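Local coordinates for protein transketolase (PDB 3M6L) that belongs to the transketolase family of thiamine diphosphate-dependent enzymes and binds that cofactor together with a calcium ion in a domain built on a parallel sheet, at residues R63-G68 against V112-G117; C151-G156 against F178-D183. All coordinates share one frame; numbering follows the deposited sequence.

Contact 1: R63-G68 against V112-G117; sequences RLVFSG and VEIATG. With TPP (thiamine diphosphate), chain C.
Beside the aminopyrimidine end of the thiamine diphosphate pocket, T116 reaches across to F66 and ties the loop 112-117 to an outermost strand, within this chain, of a parallel sheet. The T116 hydroxyl gives its proton to the carbonyl of F66, OG1 to O 2.8 Å, arriving almost straight on (C=O...donor angle 166°). With chi1 at 56°, OG1 sits between the backbone N and the carbonyl carbon, which aims it at the strand. Next to it, CG1 of V65 touches CG2 of I114 at 4.1 Å, the apolar part of the interface. Farther from the cofactor, CG of E113 lies against the carbonyl O of L64 at 3.3 Å. Its carboxylate pairs with R61 and stops short of a salt bridge with R63, NE to OE1 4.1 Å; R63 instead bonds the carbonyls of R61, L59 and Y407, and a water accepts from its NE and donates only weakly to OE1. One water bridges L64 O and E113 N, another L64 N and the E113 carboxylate. O of G117 accepts a hydrogen bond from N4' of the cofactor, 2.8 Å (167° at H). Such a loop, beside a strand at one side of the sheet, belongs to the thiamine diphosphate-binding fold of transketolases.

Contact 2: C151-G156 against F178-D183; sequences CLCGDG and FILIYD. With CA (calcium ion), chain D; TPP (thiamine diphosphate), chain C.
Y182 and D155 meet where two neighbouring parallel strands reach the calcium and diphosphate site. Followed outward, the D155 side chain has its CB 3.2 Å from O2A of thiamine diphosphate. CG is anti to the carbonyl carbon (chi1 -65°), which carries it to 3.3 Å from calcium, and the carboxylate then divides the work. OD2 binds calcium at 2.3 Å, while OD1 accepts the hydroxyl proton of Y182, OH to OD1 2.7 Å. OD1 lies at the edge of the tyrosine ring and in its plane, and the carboxylate stands nearly perpendicular to that ring (88°). The tyrosine bond on OD1, with OD2 on the metal, probably helps fix the rotation of the carboxylate. Two diphosphate oxygens, O2A and O2B, also bind calcium, with N185 and I187 completing the protein ligands. A metal-bound water donates to the D183 carbonyl, and G156 N donates to O1A at 2.9 Å. The G154 backbone passes close to that same oxygen, C to O1A 3.6 Å.

Behind the site, the strands are joined by four backbone bonds: C151 N to I179 O, I181 N to C151 O, C153 N to I181 O and D183 N to C153 O. CD1 of L180 packs on CB of C151 at 3.6 Å and also meets C153 SG, on the face carrying Y182; on the other face L152 and I181 lie side by side, CD2 to CD1 3.7 Å. The Gly-Asp-Gly sequence where the strand passes into the helix, with G154 at the N-cap and aspartate on the metal, is the beginning of the characteristic thiamine diphosphate-binding motif of this enzyme family.

In the fold
Contacts 1 and 2 lie in series along the chain, the first closing before the second opens, and their centres are 11 Å apart. Strands 63-66, 149-154 and 178-184 are consecutive neighbours in one parallel sheet, so strand 149-154 is the shared middle: L152 N and O pair with V65 O and S67 N at 2.9 and 2.8 Å, probably as hydrogen bonds. Helix 121-140 touches side chains of both contacts, V65 and I114 in contact 1, C151 and C153 in contact 2. Both reach the same thiamine diphosphate from different ends, contact 1 at its aminopyrimidine and contact 2 at its calcium-bound diphosphate, so a loop beside the sheet and the helix start after its strand 149-154 probably help hold the two ends.

Contact 1: R63-G68 against V112-G117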
# COMPACT_ATOMS: atom_id res chain seq x y z
N ARG A 63 -23.01 -15.24 2.64
CA ARG A 63 -22.23 -14.29 1.80
C ARG A 63 -21.13 -15.15 1.20
O ARG A 63 -20.30 -15.74 1.94
CB ARG A 63 -21.62 -13.19 2.68
CG ARG A 63 -22.48 -12.25 3.51
CD ARG A 63 -23.50 -11.58 2.74
NE ARG A 63 -24.21 -10.45 3.36
CZ ARG A 63 -25.14 -10.51 4.31
NH1 ARG A 63 -25.58 -11.67 4.75
NH2 ARG A 63 -25.72 -9.41 4.72
N LEU A 64 -21.03 -15.15 -0.11
CA LEU A 64 -20.12 -15.89 -0.94
C LEU A 64 -19.12 -14.89 -1.57
O LEU A 64 -19.53 -13.95 -2.25
CB LEU A 64 -20.82 -16.70 -2.05
CG LEU A 64 -19.93 -17.41 -3.04
CD1 LEU A 64 -19.04 -18.45 -2.35
CD2 LEU A 64 -20.81 -18.02 -4.26
N VAL A 65 -17.84 -15.05 -1.26
CA VAL A 65 -16.78 -14.18 -1.85
C VAL A 65 -15.77 -14.99 -2.67
O VAL A 65 -15.15 -15.95 -2.15
CB VAL A 65 -16.03 -13.42 -0.76
CG1 VAL A 65 -14.86 -12.56 -1.34
CG2 VAL A 65 -17.03 -12.59 0.10
N PHE A 66 -15.56 -14.58 -3.91
CA PHE A 66 -14.50 -15.19 -4.76
C PHE A 66 -13.30 -14.26 -4.64
O PHE A 66 -13.19 -13.28 -5.37
CB PHE A 66 -14.88 -15.25 -6.26
CG PHE A 66 -15.72 -16.42 -6.65
CD1 PHE A 66 -16.83 -16.76 -5.96
CD2 PHE A 66 -15.39 -17.12 -7.84
CE1 PHE A 66 -17.64 -17.84 -6.37
CE2 PHE A 66 -16.17 -18.17 -8.25
CZ PHE A 66 -17.30 -18.53 -7.51
N SER A 67 -12.36 -14.56 -3.75
CA SER A 67 -11.14 -13.71 -3.64
C SER A 67 -10.28 -13.67 -4.85
O SER A 67 -9.64 -12.64 -5.15
CB SER A 67 -10.31 -14.09 -2.41
OG SER A 67 -9.41 -13.02 -2.02
N GLY A 68 -10.23 -14.76 -5.55
CA GLY A 68 -9.54 -14.89 -6.81
C GLY A 68 -10.55 -14.41 -7.84
O GLY A 68 -11.27 -15.22 -8.41
N VAL A 112 -23.18 -10.25 -7.03
CA VAL A 112 -21.80 -10.09 -6.60
C VAL A 112 -21.64 -9.39 -5.30
O VAL A 112 -22.04 -8.26 -5.17
CB VAL A 112 -20.99 -9.32 -7.68
CG1 VAL A 112 -19.50 -9.02 -7.29
CG2 VAL A 112 -20.97 -10.12 -8.94
N GLU A 113 -21.01 -10.02 -4.31
CA GLU A 113 -21.07 -9.47 -2.98
C GLU A 113 -20.13 -8.28 -2.78
O GLU A 113 -20.44 -7.35 -2.04
CB GLU A 113 -20.65 -10.51 -1.95
CG GLU A 113 -21.76 -11.59 -1.71
CD GLU A 113 -23.07 -11.09 -1.09
OE1 GLU A 113 -23.08 -9.98 -0.53
OE2 GLU A 113 -24.07 -11.86 -1.19
N ILE A 114 -18.98 -8.33 -3.45
CA ILE A 114 -17.92 -7.33 -3.27
C ILE A 114 -17.02 -7.41 -4.48
O ILE A 114 -16.88 -8.49 -5.07
CB ILE A 114 -17.18 -7.46 -1.91
CG1 ILE A 114 -16.31 -6.26 -1.53
CG2 ILE A 114 -16.36 -8.76 -1.85
CD1 ILE A 114 -16.20 -6.03 -0.05
N ALA A 115 -16.51 -6.26 -4.93
CA ALA A 115 -15.59 -6.26 -6.04
C ALA A 115 -14.27 -6.94 -5.64
O ALA A 115 -13.64 -6.57 -4.64
CB ALA A 115 -15.34 -4.80 -6.55
N THR A 116 -13.73 -7.81 -6.47
CA THR A 116 -12.41 -8.41 -6.17
C THR A 116 -11.59 -8.41 -7.49
O THR A 116 -12.03 -7.83 -8.48
CB THR A 116 -12.49 -9.86 -5.62
OG1 THR A 116 -13.21 -10.71 -6.53
CG2 THR A 116 -13.22 -9.83 -4.32
N GLY A 117 -10.34 -8.87 -7.44
CA GLY A 117 -9.41 -8.56 -8.57
C GLY A 117 -8.00 -8.32 -8.01
O GLY A 117 -7.10 -9.01 -8.36
N1' TPP C . -0.99 -8.72 -7.38
C2' TPP C . -2.22 -8.49 -6.92
CM2 TPP C . -2.34 -7.75 -5.61
N3' TPP C . -3.39 -8.83 -7.51
C4' TPP C . -3.36 -9.41 -8.71
N4' TPP C . -4.51 -9.68 -9.28
C5' TPP C . -2.02 -9.75 -9.30
C6' TPP C . -0.88 -9.37 -8.58
C7' TPP C . -1.90 -10.51 -10.68
N3 TPP C . -2.34 -11.98 -10.50
C2 TPP C . -3.57 -12.59 -10.73
S1 TPP C . -3.82 -14.29 -10.27
C5 TPP C . -2.12 -14.29 -9.83
C4 TPP C . -1.53 -12.95 -10.00
CM4 TPP C . -0.13 -12.75 -9.57
C6 TPP C . -1.35 -15.47 -9.30
C7 TPP C . -1.88 -16.87 -9.58
O7 TPP C . -2.70 -16.96 -8.49
PA TPP C . -3.53 -18.12 -7.92
O1A TPP C . -4.17 -17.48 -6.76
O2A TPP C . -2.55 -19.23 -7.63
O3A TPP C . -4.48 -18.48 -9.11
PB TPP C . -4.73 -19.74 -10.09
O1B TPP C . -6.19 -19.73 -10.32
O2B TPP C . -4.16 -21.00 -9.50
O3B TPP C . -3.92 -19.53 -11.33
O HOH W 1 -23.24 -8.04 2.19
O HOH W 2 -20.07 -12.90 -4.68
O HOH W 3 -23.35 -14.34 -1.63

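Contact 2: C151-G156 against F178-D183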
# COMPACT_ATOMS: atom_id res chain seq x y z
N CYS A 151 -15.55 -18.09 1.57
CA CYS A 151 -14.59 -17.45 0.67
C CYS A 151 -13.80 -18.49 -0.08
O CYS A 151 -13.26 -19.39 0.54
CB CYS A 151 -13.66 -16.58 1.48
SG CYS A 151 -12.46 -15.64 0.57
N LEU A 152 -13.70 -18.31 -1.39
CA LEU A 152 -12.83 -19.16 -2.24
C LEU A 152 -11.58 -18.36 -2.56
O LEU A 152 -11.71 -17.20 -2.97
CB LEU A 152 -13.53 -19.53 -3.50
CG LEU A 152 -14.88 -20.21 -3.42
CD1 LEU A 152 -15.39 -20.44 -4.90
CD2 LEU A 152 -14.78 -21.50 -2.65
N CYS A 153 -10.39 -18.88 -2.24
CA CYS A 153 -9.15 -18.12 -2.45
C CYS A 153 -8.11 -19.08 -3.07
O CYS A 153 -8.32 -20.30 -3.12
CB CYS A 153 -8.67 -17.54 -1.15
SG CYS A 153 -7.92 -18.77 -0.04
N GLY A 154 -7.03 -18.53 -3.58
CA GLY A 154 -5.98 -19.31 -4.18
C GLY A 154 -4.65 -18.98 -3.53
O GLY A 154 -4.55 -18.29 -2.54
N ASP A 155 -3.61 -19.49 -4.17
CA ASP A 155 -2.17 -19.25 -3.75
C ASP A 155 -1.88 -17.80 -3.64
O ASP A 155 -1.19 -17.35 -2.70
CB ASP A 155 -1.24 -19.87 -4.75
CG ASP A 155 -1.38 -21.41 -4.76
OD1 ASP A 155 -1.19 -22.07 -3.71
OD2 ASP A 155 -1.75 -22.01 -5.78
N GLY A 156 -2.30 -17.05 -4.62
CA GLY A 156 -2.01 -15.67 -4.72
C GLY A 156 -2.57 -14.90 -3.52
O GLY A 156 -1.92 -14.01 -2.92
N PHE A 178 -17.17 -18.28 9.59
CA PHE A 178 -16.26 -17.99 8.47
C PHE A 178 -15.64 -19.30 8.01
O PHE A 178 -14.99 -20.05 8.82
CB PHE A 178 -15.14 -17.05 8.90
CG PHE A 178 -14.12 -16.73 7.84
CD1 PHE A 178 -14.49 -16.46 6.52
CD2 PHE A 178 -12.80 -16.71 8.11
CE1 PHE A 178 -13.55 -16.15 5.56
CE2 PHE A 178 -11.84 -16.37 7.14
CZ PHE A 178 -12.24 -16.07 5.87
N ILE A 179 -15.85 -19.59 6.73
CA ILE A 179 -15.32 -20.75 6.14
C ILE A 179 -14.51 -20.32 4.91
O ILE A 179 -15.06 -19.83 3.89
CB ILE A 179 -16.45 -21.76 5.77
CG1 ILE A 179 -17.11 -22.29 7.00
CG2 ILE A 179 -15.86 -22.92 5.03
CD1 ILE A 179 -18.46 -23.05 6.72
N LEU A 180 -13.21 -20.59 4.96
CA LEU A 180 -12.23 -20.21 3.86
C LEU A 180 -11.84 -21.47 3.13
O LEU A 180 -11.32 -22.42 3.74
CB LEU A 180 -11.01 -19.51 4.49
CG LEU A 180 -9.89 -19.06 3.56
CD1 LEU A 180 -10.52 -18.04 2.58
CD2 LEU A 180 -8.69 -18.37 4.39
N ILE A 181 -12.05 -21.50 1.82
CA ILE A 181 -11.77 -22.65 0.99
C ILE A 181 -10.60 -22.28 0.11
O ILE A 181 -10.70 -21.42 -0.81
CB ILE A 181 -12.98 -23.11 0.14
CG1 ILE A 181 -14.17 -23.35 1.03
CG2 ILE A 181 -12.60 -24.31 -0.78
CD1 ILE A 181 -15.59 -23.55 0.31
N TYR A 182 -9.42 -22.88 0.40
CA TYR A 182 -8.19 -22.63 -0.38
C TYR A 182 -7.99 -23.62 -1.49
O TYR A 182 -7.86 -24.82 -1.25
CB TYR A 182 -6.97 -22.64 0.64
CG TYR A 182 -5.60 -22.68 0.11
CD1 TYR A 182 -5.20 -22.02 -1.06
CD2 TYR A 182 -4.59 -23.35 0.88
CE1 TYR A 182 -3.93 -22.05 -1.54
CE2 TYR A 182 -3.30 -23.39 0.44
CZ TYR A 182 -2.95 -22.73 -0.76
OH TYR A 182 -1.67 -22.75 -1.18
N ASP A 183 -8.00 -23.12 -2.71
CA ASP A 183 -7.72 -23.89 -3.91
C ASP A 183 -6.22 -24.06 -4.03
O ASP A 183 -5.51 -23.24 -4.62
CB ASP A 183 -8.28 -23.13 -5.14
CG ASP A 183 -8.19 -23.90 -6.43
OD1 ASP A 183 -8.03 -25.16 -6.37
OD2 ASP A 183 -8.25 -23.25 -7.54
CA CA D . -2.71 -21.51 -7.81
N1' TPP C . -0.99 -8.72 -7.38
C2' TPP C . -2.22 -8.49 -6.92
CM2 TPP C . -2.34 -7.75 -5.61
N3' TPP C . -3.39 -8.83 -7.51
C4' TPP C . -3.36 -9.41 -8.71
N4' TPP C . -4.51 -9.68 -9.28
C5' TPP C . -2.02 -9.75 -9.30
C6' TPP C . -0.88 -9.37 -8.58
C7' TPP C . -1.90 -10.51 -10.68
N3 TPP C . -2.34 -11.98 -10.50
C2 TPP C . -3.57 -12.59 -10.73
S1 TPP C . -3.82 -14.29 -10.27
C5 TPP C . -2.12 -14.29 -9.83
C4 TPP C . -1.53 -12.95 -10.00
CM4 TPP C . -0.13 -12.75 -9.57
C6 TPP C . -1.35 -15.47 -9.30
C7 TPP C . -1.88 -16.87 -9.58
O7 TPP C . -2.70 -16.96 -8.49
PA TPP C . -3.53 -18.12 -7.92
O1A TPP C . -4.17 -17.48 -6.76
O2A TPP C . -2.55 -19.23 -7.63
O3A TPP C . -4.48 -18.48 -9.11
PB TPP C . -4.73 -19.74 -10.09
O1B TPP C . -6.19 -19.73 -10.32
O2B TPP C . -4.16 -21.00 -9.50
O3B TPP C . -3.92 -19.53 -11.33
O HOH W 4 -4.65 -21.50 -6.43